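Local coordinates for protein aldehyde dehydrogenase (Burkholderia vietnamiensis, PDB 5KF0) that probably oxidises aldehydes to carboxylic acids with a nicotinamide adenine dinucleotide cofactor, and binds NADPH, at residues C96-K101 / T190-L195; D28-D33 / A40-L45. All coordinates share one frame; numbering follows the deposited sequence.

Contact 1: residues C96-K101 / T190-L195; sequences CIEAGK and TPVGAL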
ATOM      1  N   CYS A  96      -6.215 -39.547   3.436  1.00 16.17           N
ATOM      2  CA  CYS A  96      -5.357 -40.713   3.297  1.00 15.76           C
ATOM      3  C   CYS A  96      -6.021 -41.772   2.424  1.00 15.95           C
ATOM      4  O   CYS A  96      -5.395 -42.339   1.522  1.00 16.74           O
ATOM      5  CB  CYS A  96      -5.048 -41.258   4.689  1.00 16.25           C
ATOM      6  SG  CYS A  96      -3.952 -42.640   4.750  1.00 18.43           S
ATOM      7  N   ILE A  97      -7.303 -42.034   2.668  1.00 13.62           N
ATOM      8  CA  ILE A  97      -8.007 -43.080   1.939  1.00 13.90           C
ATOM      9  C   ILE A  97      -8.216 -42.674   0.484  1.00 15.29           C
ATOM     10  O   ILE A  97      -7.807 -43.388  -0.440  1.00 15.23           O
ATOM     11  CB  ILE A  97      -9.341 -43.402   2.632  1.00 15.81           C
ATOM     12  CG1 ILE A  97      -9.080 -44.019   4.002  1.00 16.93           C
ATOM     13  CG2 ILE A  97     -10.177 -44.361   1.771  1.00 16.78           C
ATOM     14  CD1 ILE A  97     -10.329 -44.095   4.862  1.00 19.82           C
ATOM     15  N   GLU A  98      -8.870 -41.529   0.256  1.00 14.01           N
ATOM     16  CA  GLU A  98      -9.344 -41.229  -1.089  1.00 13.83           C
ATOM     17  C   GLU A  98      -8.238 -40.744  -2.019  1.00 14.60           C
ATOM     18  O   GLU A  98      -8.390 -40.854  -3.240  1.00 15.39           O
ATOM     19  CB  GLU A  98     -10.487 -40.196  -1.051  1.00 16.31           C
ATOM     20  CG  GLU A  98     -10.116 -38.766  -0.706  1.00 14.20           C
ATOM     21  CD  GLU A  98     -11.333 -37.845  -0.742  1.00 17.03           C
ATOM     22  OE1 GLU A  98     -12.345 -38.240  -1.362  1.00 17.52           O
ATOM     23  OE2 GLU A  98     -11.282 -36.744  -0.145  1.00 16.07           O
ATOM     24  N   ALA A  99      -7.148 -40.186  -1.486  1.00 13.15           N
ATOM     25  CA  ALA A  99      -6.019 -39.805  -2.323  1.00 13.26           C
ATOM     26  C   ALA A  99      -4.851 -40.770  -2.211  1.00 15.55           C
ATOM     27  O   ALA A  99      -3.875 -40.625  -2.955  1.00 17.26           O
ATOM     28  CB  ALA A  99      -5.544 -38.382  -1.987  1.00 12.82           C
ATOM     29  N   GLY A 100      -4.927 -41.754  -1.319  1.00 14.25           N
ATOM     30  CA  GLY A 100      -3.788 -42.625  -1.085  1.00 14.47           C
ATOM     31  C   GLY A 100      -2.587 -41.886  -0.540  1.00 14.92           C
ATOM     32  O   GLY A 100      -1.450 -42.326  -0.734  1.00 16.71           O
ATOM     33  N   LYS A 101      -2.815 -40.784   0.159  1.00 13.96           N
ATOM     34  CA  LYS A 101      -1.745 -39.895   0.605  1.00 13.91           C
ATOM     35  C   LYS A 101      -1.212 -40.359   1.960  1.00 15.27           C
ATOM     36  O   LYS A 101      -1.999 -40.548   2.896  1.00 14.07           O
ATOM     37  CB  LYS A 101      -2.263 -38.457   0.693  1.00 13.31           C
ATOM     38  CG  LYS A 101      -1.234 -37.413   1.117  1.00 13.25           C
ATOM     39  CD  LYS A 101      -1.838 -36.000   0.939  1.00 12.66           C
ATOM     40  CE  LYS A 101      -0.835 -34.897   1.256  1.00 19.82           C
ATOM     41  NZ  LYS A 101      -1.092 -33.701   0.367  1.00 20.69           N
ATOM     42  N   THR A 190     -11.532 -37.803  -5.613  1.00 14.80           N
ATOM     43  CA  THR A 190     -11.310 -37.332  -4.240  1.00 12.43           C
ATOM     44  C   THR A 190     -12.345 -36.282  -3.845  1.00 13.08           C
ATOM     45  O   THR A 190     -11.993 -35.138  -3.534  1.00 14.17           O
ATOM     46  CB  THR A 190      -9.899 -36.751  -4.081  1.00 11.78           C
ATOM     47  OG1 THR A 190      -9.739 -35.621  -4.959  1.00 14.00           O
ATOM     48  CG2 THR A 190      -8.809 -37.788  -4.387  1.00 13.22           C
ATOM     49  N   PRO A 191     -13.634 -36.643  -3.801  1.00 12.24           N
ATOM     50  CA  PRO A 191     -14.668 -35.657  -3.444  1.00 13.61           C
ATOM     51  C   PRO A 191     -14.964 -35.506  -1.958  1.00 14.05           C
ATOM     52  O   PRO A 191     -15.600 -34.510  -1.582  1.00 16.06           O
ATOM     53  CB  PRO A 191     -15.908 -36.203  -4.166  1.00 14.55           C
ATOM     54  CG  PRO A 191     -15.749 -37.702  -4.002  1.00 13.96           C
ATOM     55  CD  PRO A 191     -14.233 -37.953  -4.128  1.00 12.62           C
ATOM     56  N   VAL A 192     -14.532 -36.443  -1.109  1.00 13.45           N
ATOM     57  CA  VAL A 192     -15.049 -36.492   0.256  1.00 13.59           C
ATOM     58  C   VAL A 192     -14.581 -35.291   1.069  1.00 16.87           C
ATOM     59  O   VAL A 192     -15.358 -34.715   1.843  1.00 16.62           O
ATOM     60  CB  VAL A 192     -14.653 -37.812   0.934  1.00 14.41           C
ATOM     61  CG1 VAL A 192     -15.090 -37.802   2.399  1.00 14.89           C
ATOM     62  CG2 VAL A 192     -15.277 -38.990   0.178  1.00 14.21           C
ATOM     63  N   GLY A 193     -13.305 -34.919   0.941  1.00 18.83           N
ATOM     64  CA  GLY A 193     -12.810 -33.764   1.677  1.00 20.87           C
ATOM     65  C   GLY A 193     -13.631 -32.514   1.416  1.00 16.01           C
ATOM     66  O   GLY A 193     -14.037 -31.815   2.351  1.00 16.17           O
ATOM     67  N   ALA A 194     -13.899 -32.228   0.136  1.00 14.72           N
ATOM     68  CA  ALA A 194     -14.727 -31.075  -0.224  1.00 14.51           C
ATOM     69  C   ALA A 194     -16.130 -31.171   0.369  1.00 14.43           C
ATOM     70  O   ALA A 194     -16.719 -30.144   0.741  1.00 14.36           O
ATOM     71  CB  ALA A 194     -14.798 -30.951  -1.750  1.00 11.99           C
ATOM     72  N   LEU A 195     -16.684 -32.383   0.460  1.00 12.42           N
ATOM     73  CA  LEU A 195     -18.018 -32.543   1.032  1.00 11.30           C
ATOM     74  C   LEU A 195     -18.008 -32.399   2.550  1.00 15.42           C
ATOM     75  O   LEU A 195     -19.028 -32.032   3.137  1.00 14.95           O
ATOM     76  CB  LEU A 195     -18.614 -33.892   0.630  1.00 12.04           C
ATOM     77  CG  LEU A 195     -18.850 -34.005  -0.878  1.00 12.97           C
ATOM     78  CD1 LEU A 195     -19.226 -35.434  -1.240  1.00 14.43           C
ATOM     79  CD2 LEU A 195     -19.932 -33.023  -1.362  1.00 12.50           C
TER
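The carboxylate of Glu98, near the C-terminal end of helix 88-99, accepts two backbone N-H groups at the N-terminal end of helix 192-202, beside the cofactor-binding region of the aldehyde dehydrogenase fold. Two hydrogen bonds carry the contact. Val192 N lies 2.8 Å from Glu98 OE1, with an N-H...O angle of 160°, and Gly193 N lies 2.9 Å from Glu98 OE2. Both oxygens are met on their syn side, the second donor 16° out of the carboxylate plane, so the pair fixes the rotation of the group. The negative charge also faces the N-terminal end of a helix, where the dipole would probably favour the ionised form. Among outside polar partners, Lys34 NZ bonds to Glu98 O, and Thr190 OG1 makes a weak hydrogen bond to Phe161 O.

Packing contacts run alongside. The Glu98 chain, extended beyond CG, crosses the Thr190 side chain at about a right angle, with Glu98 CG 3.9 Å from Thr190 CB. Val31 of strand 29-32 also packs on Glu98.

Thr190 CG2, set anti to its own carbonyl carbon, lies 3.3 Å from Glu98 O and 4.1 Å from Ala99 CB.

Contact 2: residues D28-D33 / A40-L45; sequences DLEVTD and ATRVAL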
ATOM      1  N   ASP A  28     -24.213 -42.767  -6.855  1.00 18.33           N
ATOM      2  CA  ASP A  28     -23.651 -43.250  -8.110  1.00 20.06           C
ATOM      3  C   ASP A  28     -22.139 -43.069  -8.225  1.00 20.84           C
ATOM      4  O   ASP A  28     -21.522 -43.750  -9.052  1.00 23.24           O
ATOM      5  CB  ASP A  28     -24.351 -42.569  -9.289  1.00 18.94           C
ATOM      6  CG  ASP A  28     -25.800 -42.998  -9.432  1.00 22.81           C
ATOM      7  OD1 ASP A  28     -26.145 -44.120  -9.001  1.00 24.19           O
ATOM      8  OD2 ASP A  28     -26.603 -42.216  -9.972  1.00 25.66           O
ATOM      9  N   LEU A  29     -21.514 -42.202  -7.423  1.00 13.50           N
ATOM     10  CA  LEU A  29     -20.072 -41.976  -7.522  1.00 12.85           C
ATOM     11  C   LEU A  29     -19.346 -42.831  -6.482  1.00 16.52           C
ATOM     12  O   LEU A  29     -19.405 -42.554  -5.280  1.00 17.57           O
ATOM     13  CB  LEU A  29     -19.729 -40.496  -7.356  1.00 14.25           C
ATOM     14  CG  LEU A  29     -18.223 -40.179  -7.390  1.00 13.58           C
ATOM     15  CD1 LEU A  29     -17.554 -40.726  -8.649  1.00 14.55           C
ATOM     16  CD2 LEU A  29     -17.972 -38.667  -7.282  1.00 15.51           C
ATOM     17  N   GLU A  30     -18.663 -43.875  -6.949  1.00 16.14           N
ATOM     18  CA  GLU A  30     -17.876 -44.718  -6.060  1.00 17.91           C
ATOM     19  C   GLU A  30     -16.500 -44.097  -5.859  1.00 15.61           C
ATOM     20  O   GLU A  30     -15.838 -43.714  -6.827  1.00 17.83           O
ATOM     21  CB  GLU A  30     -17.742 -46.127  -6.640  1.00 18.28           C
ATOM     22  CG  GLU A  30     -19.075 -46.844  -6.796  1.00 18.92           C
ATOM     23  CD  GLU A  30     -18.920 -48.295  -7.211  1.00 28.28           C
ATOM     24  OE1 GLU A  30     -17.999 -48.606  -7.993  1.00 30.86           O
ATOM     25  OE2 GLU A  30     -19.721 -49.127  -6.740  1.00 34.69           O
ATOM     26  N   VAL A  31     -16.069 -44.004  -4.605  1.00 14.29           N
ATOM     27  CA  VAL A  31     -14.756 -43.467  -4.257  1.00 14.95           C
ATOM     28  C   VAL A  31     -13.928 -44.619  -3.705  1.00 16.13           C
ATOM     29  O   VAL A  31     -14.297 -45.217  -2.688  1.00 16.19           O
ATOM     30  CB  VAL A  31     -14.866 -42.327  -3.234  1.00 17.30           C
ATOM     31  CG1 VAL A  31     -13.475 -41.778  -2.884  1.00 16.44           C
ATOM     32  CG2 VAL A  31     -15.797 -41.226  -3.752  1.00 14.12           C
ATOM     33  N   THR A  32     -12.821 -44.943  -4.371  1.00 15.40           N
ATOM     34  CA  THR A  32     -11.993 -46.061  -3.941  1.00 16.03           C
ATOM     35  C   THR A  32     -10.907 -45.617  -2.972  1.00 14.58           C
ATOM     36  O   THR A  32     -10.425 -44.480  -3.006  1.00 16.28           O
ATOM     37  CB  THR A  32     -11.317 -46.745  -5.130  1.00 17.87           C
ATOM     38  OG1 THR A  32     -10.481 -45.789  -5.802  1.00 19.60           O
ATOM     39  CG2 THR A  32     -12.364 -47.320  -6.086  1.00 18.85           C
ATOM     40  N   ASP A  33     -10.526 -46.543  -2.099  1.00 14.35           N
ATOM     41  CA  ASP A  33      -9.266 -46.445  -1.380  1.00 14.47           C
ATOM     42  C   ASP A  33      -8.140 -46.679  -2.383  1.00 15.92           C
ATOM     43  O   ASP A  33      -8.091 -47.726  -3.031  1.00 15.59           O
ATOM     44  CB  ASP A  33      -9.257 -47.477  -0.247  1.00 14.85           C
ATOM     45  CG  ASP A  33      -7.987 -47.453   0.594  1.00 20.06           C
ATOM     46  OD1 ASP A  33      -6.869 -47.415   0.039  1.00 18.36           O
ATOM     47  OD2 ASP A  33      -8.108 -47.531   1.836  1.00 23.68           O
ATOM     48  N   ALA A  40     -14.487 -47.325  -0.889  1.00 17.47           N
ATOM     49  CA  ALA A  40     -14.485 -46.839   0.488  1.00 18.20           C
ATOM     50  C   ALA A  40     -15.786 -46.141   0.866  1.00 19.20           C
ATOM     51  O   ALA A  40     -16.215 -46.227   2.022  1.00 18.68           O
ATOM     52  CB  ALA A  40     -13.307 -45.880   0.706  1.00 18.82           C
ATOM     53  N   THR A  41     -16.412 -45.442  -0.073  1.00 15.58           N
ATOM     54  CA  THR A  41     -17.670 -44.752   0.184  1.00 15.98           C
ATOM     55  C   THR A  41     -18.314 -44.464  -1.160  1.00 17.76           C
ATOM     56  O   THR A  41     -17.678 -44.588  -2.210  1.00 18.70           O
ATOM     57  CB  THR A  41     -17.455 -43.460   0.994  1.00 17.34           C
ATOM     58  OG1 THR A  41     -18.721 -42.887   1.349  1.00 19.21           O
ATOM     59  CG2 THR A  41     -16.654 -42.435   0.186  1.00 16.39           C
ATOM     60  N   ARG A  42     -19.585 -44.078  -1.117  1.00 16.55           N
ATOM     61  CA  ARG A  42     -20.326 -43.707  -2.315  1.00 19.01           C
ATOM     62  C   ARG A  42     -20.926 -42.331  -2.086  1.00 20.46           C
ATOM     63  O   ARG A  42     -21.467 -42.064  -1.011  1.00 22.16           O
ATOM     64  CB  ARG A  42     -21.411 -44.740  -2.642  1.00 18.79           C
ATOM     65  CG  ARG A  42     -20.827 -46.101  -2.990  1.00 20.64           C
ATOM     66  CD  ARG A  42     -21.884 -47.114  -3.396  1.00 25.90           C
ATOM     67  NE  ARG A  42     -21.259 -48.343  -3.887  1.00 27.88           N
ATOM     68  CZ  ARG A  42     -20.791 -49.304  -3.095  1.00 31.76           C
ATOM     69  NH1 ARG A  42     -20.882 -49.177  -1.777  1.00 34.34           N
ATOM     70  NH2 ARG A  42     -20.228 -50.388  -3.614  1.00 30.70           N
ATOM     71  N   VAL A  43     -20.810 -41.450  -3.072  1.00 16.38           N
ATOM     72  CA  VAL A  43     -21.293 -40.087  -2.889  1.00 16.30           C
ATOM     73  C   VAL A  43     -22.272 -39.752  -4.005  1.00 18.52           C
ATOM     74  O   VAL A  43     -22.283 -40.371  -5.077  1.00 16.77           O
ATOM     75  CB  VAL A  43     -20.143 -39.049  -2.827  1.00 23.51           C
ATOM     76  CG1 VAL A  43     -18.968 -39.585  -1.997  1.00 20.32           C
ATOM     77  CG2 VAL A  43     -19.702 -38.639  -4.204  1.00 23.00           C
ATOM     78  N   ALA A  44     -23.124 -38.765  -3.729  1.00 13.25           N
ATOM     79  CA  ALA A  44     -24.111 -38.330  -4.706  1.00 13.50           C
ATOM     80  C   ALA A  44     -23.437 -37.616  -5.875  1.00 14.64           C
ATOM     81  O   ALA A  44     -22.619 -36.708  -5.682  1.00 16.17           O
ATOM     82  CB  ALA A  44     -25.143 -37.415  -4.038  1.00 17.35           C
ATOM     83  N   LEU A  45     -23.798 -38.021  -7.091  1.00 16.21           N
ATOM     84  CA  LEU A  45     -23.267 -37.448  -8.320  1.00 16.72           C
ATOM     85  C   LEU A  45     -24.266 -36.430  -8.859  1.00 16.32           C
ATOM     86  O   LEU A  45     -25.433 -36.769  -9.087  1.00 16.49           O
ATOM     87  CB  LEU A  45     -23.022 -38.553  -9.345  1.00 17.50           C
ATOM     88  CG  LEU A  45     -22.363 -38.147 -10.657  1.00 17.42           C
ATOM     89  CD1 LEU A  45     -20.899 -37.733 -10.417  1.00 15.33           C
ATOM     90  CD2 LEU A  45     -22.476 -39.284 -11.664  1.00 18.95           C
TER
HETATM   91  O   HOH W   1     -19.182 -51.754  -5.921  1.00 42.79           O
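Glu30 and Arg42 run side by side on one face of the antiparallel beta hairpin formed by strands 29-32 and 39-43, pointing the same way from a non-hydrogen-bonded pair. In both residues CG stands anti to the carbonyl carbon (chi1 -62° and -64°), and the extended chains bring the charged groups together. Glu30 OE2 meets the guanidinium at its edge, 3.3 Å from Arg42 NE. The bonds from NE and NH2 are both weak, and the carboxylate and guanidinium planes are turned 61° apart. A water bridges the pair, donating to Glu30 OE2 and accepting from Arg42 NH2 at 2.9 Å, in the guanidinium plane.

Leu29, Val31, Thr41 and Val43 occupy the other, buried face. Leu29 and Val43 lie alongside each other, with Leu29 CD2 3.5 Å from Val43 CG2. Val43 presents its other methyl to Val31, whose side chain it crosses obliquely, Val43 CG1 lying 4.0 Å from Val31 CG2. Thr41 CG2 approaches Val31 CB, while Thr41 OG1 bonds to Lys11 O.

The backbone sets this register. Val43 N bonds to Leu29 O at 2.8 Å and Val31 N to Thr41 O at 2.9 Å. Ala40 and Thr41 both face Val31 in a classic beta bulge: Val31 O takes a bond from Ala40 N at 2.8 Å and a weak one from Thr41 N.

The hairpin is therefore amphipathic, and the weak, water-bridged ion pair on its more exposed face probably adds less to the pairing than the shorter backbone bonds and apolar packing.

In the fold
The hairpin of contact 2 packs on both segments of contact 1, and the centres of the two contacts are about 10 Å apart. Its Val31 and Thr41 face meets 190-195: Val31 CG2 lies 3.5 Å from Pro191 CG, and Thr41 CG2 is 3.7 Å from Val192 CG2. Ala40, at the bulge, meets helix 88-99, its CB 3.6 Å from Ile97 CG2. The bound NADPH is about 7 Å from the side chain of Thr190 and also about 7 Å from that of Leu29, placing both contacts near the cofactor pocket. At the hairpin's other end, the Asp33 side chain is about 9 Å from a magnesium ion bound by Glu93 and by His6 and His8, evidently from an N-terminal His tag.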